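Local coordinates for ABC transporter, substrate binding protein (Polyamine) (Agrobacterium tumefaciens, PDB 4EUO), which binds gamma-aminobutyric acid (GABA) selectively in the periplasm, probably as the substrate-binding component of an ABC transporter, at residues 35-43 and 54-63; 71-81 and 230-241. One frame throughout, in Å; residues are numbered along the deposited sequence.

Contact 1. Residues 35-43 and 54-63; sequences DGPTDYGKL and WDVVDVEGDY
Tyr-40 lies flat on Tyr-63 and reaches past it to the backbone and side chain of Glu-60. From CB outward, its first atom touches Tyr-63 CE1, and CG and CD1 then run over the Tyr-63 ring, the two phenols pointing opposite ways in an offset stack with centroids 3.9 Å apart and planes within 6°. Further out, the ring edge at CE1 meets Val-59 CG1, while CZ passes Tyr-63 CB. At the tip, Tyr-40 OH donates to Glu-60 OE1 at 2.7 Å, coming from above the carboxylate plane, and accepts from Glu-60 N at 2.9 Å in a nearly straight bond (165°). Two bonds and a stacked neighbour thus fix the phenol. Tyr-63 turns its own hydroxyl to the start of helix 40-48, where water 1 joins Tyr-63 OH to Tyr-40 O and the Leu-43 methyls pack against the oxygen.

At the other end, Trp-54 NE1 donates in its ring plane to Asp-35 OD2 (2.8 Å), the carboxylate standing at 89° to the indole. The far rim of the indole, CZ3 and CH2, comes against the backbone of 37-39 and Lys-42 CB. Between these ends Thr-38 OG1 donates to Asp-58 O (2.9 Å), with CG2, anti to the backbone N, set against Val-57 CG1 and Val-59 CG1. Asp-39 caps helix 40-48 through OD2 to Lys-42 N.

Glu-60 lines the GABA pocket and gives OE2 to Tyr-135, so Tyr-40 probably acts as a second-shell residue that helps to position this carboxylate at a strand-to-helix turn of this periplasmic binding protein fold.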
# COMPACT_ATOMS: atom_id res chain seq x y z
N ASP A 35 -2.52 14.11 -9.09
CA ASP A 35 -3.80 14.24 -8.45
C ASP A 35 -4.00 13.12 -7.42
O ASP A 35 -3.14 12.26 -7.22
CB ASP A 35 -4.98 14.33 -9.46
CG ASP A 35 -6.27 14.97 -8.92
OD1 ASP A 35 -6.26 15.48 -7.78
OD2 ASP A 35 -7.29 14.91 -9.62
N GLY A 36 -5.13 13.16 -6.74
CA GLY A 36 -5.47 12.21 -5.71
C GLY A 36 -5.99 12.92 -4.47
O GLY A 36 -6.38 14.09 -4.53
N PRO A 37 -5.99 12.23 -3.34
CA PRO A 37 -5.51 10.85 -3.16
C PRO A 37 -6.40 9.80 -3.81
O PRO A 37 -7.62 9.98 -3.96
CB PRO A 37 -5.47 10.70 -1.64
CG PRO A 37 -6.63 11.58 -1.19
CD PRO A 37 -6.53 12.79 -2.08
N THR A 38 -5.81 8.65 -4.14
CA THR A 38 -6.59 7.56 -4.70
C THR A 38 -7.81 7.32 -3.84
O THR A 38 -7.70 7.17 -2.62
CB THR A 38 -5.75 6.31 -4.79
OG1 THR A 38 -4.73 6.62 -5.74
CG2 THR A 38 -6.56 5.07 -5.26
N ASP A 39 -8.96 7.23 -4.48
CA ASP A 39 -10.23 7.04 -3.81
C ASP A 39 -11.08 6.24 -4.77
O ASP A 39 -11.34 6.70 -5.88
CB ASP A 39 -10.83 8.42 -3.51
CG ASP A 39 -12.15 8.39 -2.78
OD1 ASP A 39 -12.24 8.99 -1.68
OD2 ASP A 39 -13.10 7.75 -3.29
N TYR A 40 -11.49 5.04 -4.35
CA TYR A 40 -12.20 4.16 -5.24
C TYR A 40 -13.59 4.65 -5.58
O TYR A 40 -14.06 4.40 -6.70
CB TYR A 40 -12.21 2.73 -4.69
CG TYR A 40 -10.83 2.23 -4.34
CD1 TYR A 40 -9.75 2.39 -5.21
CD2 TYR A 40 -10.60 1.54 -3.15
CE1 TYR A 40 -8.47 1.93 -4.88
CE2 TYR A 40 -9.34 1.08 -2.81
CZ TYR A 40 -8.28 1.27 -3.68
OH TYR A 40 -7.01 0.86 -3.38
N GLY A 41 -14.22 5.39 -4.66
CA GLY A 41 -15.53 5.98 -4.93
C GLY A 41 -15.41 7.05 -6.01
O GLY A 41 -16.24 7.11 -6.93
N LYS A 42 -14.37 7.91 -5.92
CA LYS A 42 -14.15 8.94 -6.94
C LYS A 42 -13.77 8.31 -8.29
O LYS A 42 -14.17 8.83 -9.34
CB LYS A 42 -13.08 9.94 -6.53
CG LYS A 42 -13.54 10.82 -5.36
CD LYS A 42 -12.54 11.91 -5.06
CE LYS A 42 -12.89 12.66 -3.80
NZ LYS A 42 -12.34 14.04 -3.80
N LEU A 43 -13.01 7.19 -8.28
CA LEU A 43 -12.65 6.51 -9.52
C LEU A 43 -13.93 6.02 -10.18
O LEU A 43 -14.16 6.29 -11.37
CB LEU A 43 -11.68 5.33 -9.20
CG LEU A 43 -10.90 4.76 -10.40
CD1 LEU A 43 -9.62 4.02 -9.93
CD2 LEU A 43 -11.76 3.84 -11.27
N TRP A 54 -8.35 10.95 -14.16
CA TRP A 54 -7.14 10.27 -13.67
C TRP A 54 -6.79 9.26 -14.75
O TRP A 54 -7.58 8.38 -15.00
CB TRP A 54 -7.44 9.54 -12.36
CG TRP A 54 -7.75 10.41 -11.17
CD1 TRP A 54 -7.61 11.76 -11.07
CD2 TRP A 54 -8.26 9.95 -9.91
NE1 TRP A 54 -7.97 12.18 -9.80
CE2 TRP A 54 -8.40 11.09 -9.08
CE3 TRP A 54 -8.64 8.69 -9.41
CZ2 TRP A 54 -8.88 11.00 -7.76
CZ3 TRP A 54 -9.11 8.61 -8.09
CH2 TRP A 54 -9.23 9.75 -7.29
N ASP A 55 -5.63 9.40 -15.38
CA ASP A 55 -5.24 8.49 -16.47
C ASP A 55 -4.54 7.22 -15.99
O ASP A 55 -4.75 6.15 -16.55
CB ASP A 55 -4.38 9.26 -17.48
CG ASP A 55 -5.15 10.45 -18.03
OD1 ASP A 55 -6.26 10.23 -18.52
OD2 ASP A 55 -4.67 11.58 -17.86
N VAL A 56 -3.72 7.38 -14.96
CA VAL A 56 -3.05 6.24 -14.34
C VAL A 56 -3.29 6.43 -12.85
O VAL A 56 -3.09 7.52 -12.31
CB VAL A 56 -1.55 6.17 -14.67
CG1 VAL A 56 -0.87 5.06 -13.84
CG2 VAL A 56 -1.33 5.92 -16.17
N VAL A 57 -3.73 5.35 -12.20
CA VAL A 57 -3.97 5.40 -10.76
C VAL A 57 -3.16 4.31 -10.06
O VAL A 57 -3.16 3.15 -10.48
CB VAL A 57 -5.48 5.23 -10.44
CG1 VAL A 57 -5.78 5.47 -8.96
CG2 VAL A 57 -6.37 6.17 -11.28
N ASP A 58 -2.53 4.69 -8.96
CA ASP A 58 -1.89 3.73 -8.10
C ASP A 58 -2.96 3.28 -7.08
O ASP A 58 -3.51 4.09 -6.32
CB ASP A 58 -0.70 4.40 -7.41
CG ASP A 58 0.06 3.50 -6.48
OD1 ASP A 58 -0.58 2.90 -5.59
OD2 ASP A 58 1.28 3.38 -6.65
N VAL A 59 -3.26 1.97 -7.11
CA VAL A 59 -4.31 1.40 -6.26
C VAL A 59 -3.77 0.23 -5.47
O VAL A 59 -2.71 -0.30 -5.76
CB VAL A 59 -5.52 0.92 -7.13
CG1 VAL A 59 -6.16 2.08 -7.88
CG2 VAL A 59 -5.11 -0.20 -8.08
N GLU A 60 -4.56 -0.26 -4.50
CA GLU A 60 -4.20 -1.48 -3.80
C GLU A 60 -4.41 -2.68 -4.71
O GLU A 60 -5.39 -2.71 -5.48
CB GLU A 60 -5.02 -1.59 -2.51
CG GLU A 60 -4.51 -0.58 -1.47
CD GLU A 60 -5.55 -0.09 -0.48
OE1 GLU A 60 -6.74 0.06 -0.84
OE2 GLU A 60 -5.15 0.25 0.65
N GLY A 61 -3.54 -3.69 -4.59
CA GLY A 61 -3.62 -4.83 -5.51
C GLY A 61 -4.90 -5.64 -5.43
O GLY A 61 -5.33 -6.21 -6.45
N ASP A 62 -5.53 -5.72 -4.26
CA ASP A 62 -6.78 -6.48 -4.17
C ASP A 62 -7.91 -5.75 -4.91
O ASP A 62 -8.74 -6.40 -5.55
CB ASP A 62 -7.15 -6.75 -2.71
CG ASP A 62 -7.54 -5.51 -1.94
OD1 ASP A 62 -6.68 -4.61 -1.79
OD2 ASP A 62 -8.71 -5.42 -1.54
N TYR A 63 -7.92 -4.42 -4.83
CA TYR A 63 -8.87 -3.64 -5.61
C TYR A 63 -8.59 -3.85 -7.11
O TYR A 63 -9.51 -4.18 -7.89
CB TYR A 63 -8.77 -2.15 -5.26
CG TYR A 63 -9.55 -1.29 -6.22
CD1 TYR A 63 -10.91 -1.04 -6.02
CD2 TYR A 63 -8.94 -0.73 -7.35
CE1 TYR A 63 -11.63 -0.24 -6.91
CE2 TYR A 63 -9.65 0.06 -8.24
CZ TYR A 63 -10.99 0.30 -8.02
OH TYR A 63 -11.68 1.10 -8.90
O HOH W 1 -14.00 1.95 -8.00

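Contact 2. Residues 71-81 and 230-241; sequences GLLEKLDFSVI and VPKGTKNKDAAM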
# COMPACT_ATOMS: atom_id res chain seq x y z
N GLY A 71 -16.01 -3.43 -14.88
CA GLY A 71 -16.07 -2.42 -15.93
C GLY A 71 -15.42 -1.10 -15.55
O GLY A 71 -15.72 -0.07 -16.15
N LEU A 72 -14.53 -1.11 -14.52
CA LEU A 72 -13.93 0.13 -14.05
C LEU A 72 -12.65 0.51 -14.74
O LEU A 72 -12.24 1.67 -14.66
CB LEU A 72 -13.68 0.02 -12.53
CG LEU A 72 -14.96 -0.03 -11.68
CD1 LEU A 72 -14.68 -0.67 -10.31
CD2 LEU A 72 -15.55 1.36 -11.50
N LEU A 73 -11.99 -0.46 -15.39
CA LEU A 73 -10.66 -0.32 -15.93
C LEU A 73 -10.50 -0.66 -17.38
O LEU A 73 -11.15 -1.59 -17.86
CB LEU A 73 -9.66 -1.23 -15.12
CG LEU A 73 -9.67 -1.03 -13.59
CD1 LEU A 73 -8.65 -2.00 -12.93
CD2 LEU A 73 -9.32 0.42 -13.20
N GLU A 74 -9.53 -0.02 -18.03
CA GLU A 74 -9.15 -0.41 -19.38
C GLU A 74 -8.29 -1.64 -19.26
O GLU A 74 -7.46 -1.75 -18.33
CB GLU A 74 -8.27 0.67 -20.00
CG GLU A 74 -8.97 1.99 -20.28
CD GLU A 74 -10.02 1.99 -21.38
OE1 GLU A 74 -10.14 0.98 -22.12
OE2 GLU A 74 -10.76 3.00 -21.46
N LYS A 75 -8.41 -2.56 -20.24
CA LYS A 75 -7.49 -3.68 -20.29
C LYS A 75 -6.15 -3.06 -20.65
O LYS A 75 -6.08 -2.13 -21.47
CB LYS A 75 -7.91 -4.68 -21.38
CG LYS A 75 -8.97 -5.66 -20.90
CD LYS A 75 -9.29 -6.73 -21.93
CE LYS A 75 -10.39 -7.66 -21.49
NZ LYS A 75 -9.92 -8.67 -20.51
N LEU A 76 -5.07 -3.52 -20.02
CA LEU A 76 -3.77 -2.95 -20.33
C LEU A 76 -3.26 -3.43 -21.70
O LEU A 76 -3.54 -4.57 -22.11
CB LEU A 76 -2.72 -3.25 -19.25
CG LEU A 76 -2.98 -2.63 -17.86
CD1 LEU A 76 -1.75 -2.82 -16.99
CD2 LEU A 76 -3.32 -1.13 -17.93
N ASP A 77 -2.48 -2.59 -22.36
CA ASP A 77 -1.92 -2.94 -23.68
C ASP A 77 -0.56 -3.58 -23.45
O ASP A 77 0.44 -2.89 -23.26
CB ASP A 77 -1.79 -1.69 -24.57
CG ASP A 77 -1.34 -1.98 -25.99
OD1 ASP A 77 -0.91 -3.13 -26.26
OD2 ASP A 77 -1.38 -1.06 -26.83
N PHE A 78 -0.53 -4.92 -23.46
CA PHE A 78 0.71 -5.66 -23.27
C PHE A 78 1.61 -5.74 -24.52
O PHE A 78 2.67 -6.36 -24.47
CB PHE A 78 0.49 -7.00 -22.58
CG PHE A 78 0.08 -6.85 -21.13
CD1 PHE A 78 1.02 -6.49 -20.17
CD2 PHE A 78 -1.23 -7.07 -20.74
CE1 PHE A 78 0.64 -6.33 -18.83
CE2 PHE A 78 -1.60 -6.93 -19.39
CZ PHE A 78 -0.66 -6.58 -18.45
N SER A 79 1.24 -5.04 -25.59
CA SER A 79 2.14 -4.91 -26.74
C SER A 79 3.04 -3.70 -26.46
O SER A 79 4.08 -3.53 -27.09
CB SER A 79 1.35 -4.75 -28.05
OG SER A 79 0.85 -3.43 -28.22
N VAL A 80 2.63 -2.84 -25.49
CA VAL A 80 3.37 -1.66 -25.07
C VAL A 80 4.05 -1.95 -23.72
O VAL A 80 5.23 -1.65 -23.55
CB VAL A 80 2.43 -0.43 -25.01
CG1 VAL A 80 3.14 0.77 -24.39
CG2 VAL A 80 1.92 -0.07 -26.41
N ILE A 81 3.28 -2.47 -22.74
CA ILE A 81 3.84 -2.82 -21.43
C ILE A 81 4.44 -4.23 -21.60
O ILE A 81 3.72 -5.18 -21.89
CB ILE A 81 2.74 -2.75 -20.34
CG1 ILE A 81 2.17 -1.32 -20.19
CG2 ILE A 81 3.28 -3.26 -18.98
CD1 ILE A 81 0.74 -1.30 -19.71
N VAL A 230 -5.60 1.83 -15.28
CA VAL A 230 -6.07 2.90 -16.15
C VAL A 230 -7.58 2.91 -16.12
O VAL A 230 -8.20 1.97 -16.58
CB VAL A 230 -5.55 2.65 -17.58
CG1 VAL A 230 -6.09 3.73 -18.52
CG2 VAL A 230 -4.04 2.62 -17.62
N PRO A 231 -8.19 3.95 -15.54
CA PRO A 231 -9.67 3.96 -15.48
C PRO A 231 -10.33 3.90 -16.86
O PRO A 231 -9.87 4.57 -17.79
CB PRO A 231 -10.00 5.25 -14.74
CG PRO A 231 -8.78 5.51 -13.91
CD PRO A 231 -7.62 5.09 -14.81
N LYS A 232 -11.42 3.15 -16.96
CA LYS A 232 -12.16 2.99 -18.20
C LYS A 232 -12.75 4.33 -18.64
O LYS A 232 -13.54 4.95 -17.92
CB LYS A 232 -13.29 1.98 -17.98
CG LYS A 232 -14.01 1.63 -19.30
CD LYS A 232 -14.65 0.26 -19.29
CE LYS A 232 -15.01 -0.21 -20.68
NZ LYS A 232 -13.83 -0.74 -21.42
N GLY A 233 -12.35 4.76 -19.84
CA GLY A 233 -12.80 6.04 -20.38
C GLY A 233 -11.77 7.15 -20.36
O GLY A 233 -12.10 8.28 -20.71
N THR A 234 -10.53 6.86 -19.93
CA THR A 234 -9.46 7.86 -19.99
C THR A 234 -9.42 8.44 -21.42
O THR A 234 -9.59 7.68 -22.39
CB THR A 234 -8.08 7.23 -19.68
OG1 THR A 234 -7.03 8.16 -20.00
CG2 THR A 234 -7.85 5.92 -20.44
N LYS A 235 -9.10 9.73 -21.53
CA LYS A 235 -8.99 10.33 -22.86
C LYS A 235 -7.55 10.25 -23.34
O LYS A 235 -7.24 10.65 -24.47
CB LYS A 235 -9.50 11.79 -22.86
CG LYS A 235 -8.76 12.77 -21.98
CD LYS A 235 -9.16 14.24 -22.24
CE LYS A 235 -8.43 14.89 -23.42
NZ LYS A 235 -6.94 14.75 -23.35
N ASN A 236 -6.65 9.72 -22.47
CA ASN A 236 -5.21 9.61 -22.75
C ASN A 236 -4.76 8.13 -22.65
O ASN A 236 -3.73 7.85 -22.03
CB ASN A 236 -4.43 10.51 -21.76
CG ASN A 236 -4.85 11.97 -21.75
OD1 ASN A 236 -5.15 12.60 -20.70
ND2 ASN A 236 -4.84 12.57 -22.93
N LYS A 237 -5.52 7.20 -23.27
CA LYS A 237 -5.27 5.75 -23.16
C LYS A 237 -3.88 5.34 -23.61
O LYS A 237 -3.17 4.70 -22.83
CB LYS A 237 -6.34 4.92 -23.86
CG LYS A 237 -6.29 3.43 -23.53
CD LYS A 237 -7.46 2.70 -24.14
CE LYS A 237 -7.28 1.21 -24.04
NZ LYS A 237 -8.41 0.49 -24.68
N ASP A 238 -3.46 5.74 -24.82
CA ASP A 238 -2.12 5.36 -25.28
C ASP A 238 -1.03 5.92 -24.39
O ASP A 238 -0.09 5.19 -24.04
CB ASP A 238 -1.91 5.78 -26.77
CG ASP A 238 -2.81 5.04 -27.74
OD1 ASP A 238 -3.33 3.96 -27.38
OD2 ASP A 238 -2.98 5.54 -28.88
N ALA A 239 -1.16 7.17 -23.95
CA ALA A 239 -0.19 7.83 -23.08
C ALA A 239 -0.15 7.11 -21.71
O ALA A 239 0.94 6.95 -21.15
CB ALA A 239 -0.54 9.30 -22.90
N ALA A 240 -1.32 6.64 -21.22
CA ALA A 240 -1.40 5.94 -19.94
C ALA A 240 -0.62 4.63 -20.00
O ALA A 240 0.14 4.31 -19.06
CB ALA A 240 -2.85 5.67 -19.59
N MET A 241 -0.75 3.89 -21.12
CA MET A 241 -0.01 2.65 -21.28
C MET A 241 1.48 2.90 -21.34
O MET A 241 2.25 2.15 -20.72
CB MET A 241 -0.48 1.87 -22.53
CG MET A 241 -1.95 1.58 -22.56
SD MET A 241 -2.51 0.63 -21.11
CE MET A 241 -4.29 0.95 -21.23
O HOH W 2 -6.37 -0.75 -16.03
O HOH W 3 -10.41 5.24 -23.14
O HOH W 4 -1.59 1.54 -26.14
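A single beta bridge between Leu-73 and Pro-231, followed by a type II turn from Pro-231 to Thr-234, ties the loop after helix 61-67 to the approach to helix 237-247. Lys-232 N donates to Leu-72 O, and Glu-74 N to Val-230 O at 2.8 Å, the latter almost in line with the carbonyl.

Glu-74 is the main polar side chain here. Its bend at chi2 (-69°) folds the carboxylate back over the turn, with CG passing Val-230 CG1 and Pro-231 O. OE2 takes the N-H of Gly-233 on its anti side, somewhat out of the carboxylate plane, at 2.9 Å in a bond of 172°, and also receives water 3, which donates in turn to Thr-234 O. OE1 forms a salt bridge with Lys-237 NZ (3.1 Å), met from above the carboxylate plane by an extended lysine that crosses the acid at a slant, its CD and CE close to the carboxylate. A second positive charge, Lys-232 NZ, stands 4.1 Å from Glu-74 OE1 and probably adds to the stabilisation of the negative carboxylate.

Met-241 carries the apolar half. SD rests on Leu-76 CD2 (3.7 Å) and accepts a weak hydrogen bond from Asp-77 N; CE reaches Lys-75 O, and CG lies against Asp-77 CB. Ile-81 CD1 closes on the sulfur from another side. Leu-76 CD2 also meets Val-230 CG2, linking the methionine to the residue just before the bridge.

Leu-76, Ile-81 and Val-230 all continue onto Ile-244 of helix 237-247, Leu-72 and Leu-73 pack on helix 61-67, and Pro-231 leans on Leu-43 and Val-47 of helix 40-48, just beyond the end of strand 215-229.

Overall arrangement
The two contacts lie on the same side of the chain's centre, their own centres about 14 Å apart, and they touch directly. Asp-55 OD1 is 2.7 Å from Thr-234 OG1, a probable hydrogen bond, and Trp-54 O comes within 3.3 Å of Pro-231 CG; the residues just ahead of strand 56-60 in contact 1 therefore meet the turn of contact 2. Strand 56-60 then runs inward to Glu-60, whose side chain is about 4 Å from the bound GABA at the nearest atoms. Contact 1, its centre about 11 Å from the chain's centre, thus reaches the pocket, whereas the centre of contact 2 lies about 21 Å out, where more peripheral loops join helix 237-247.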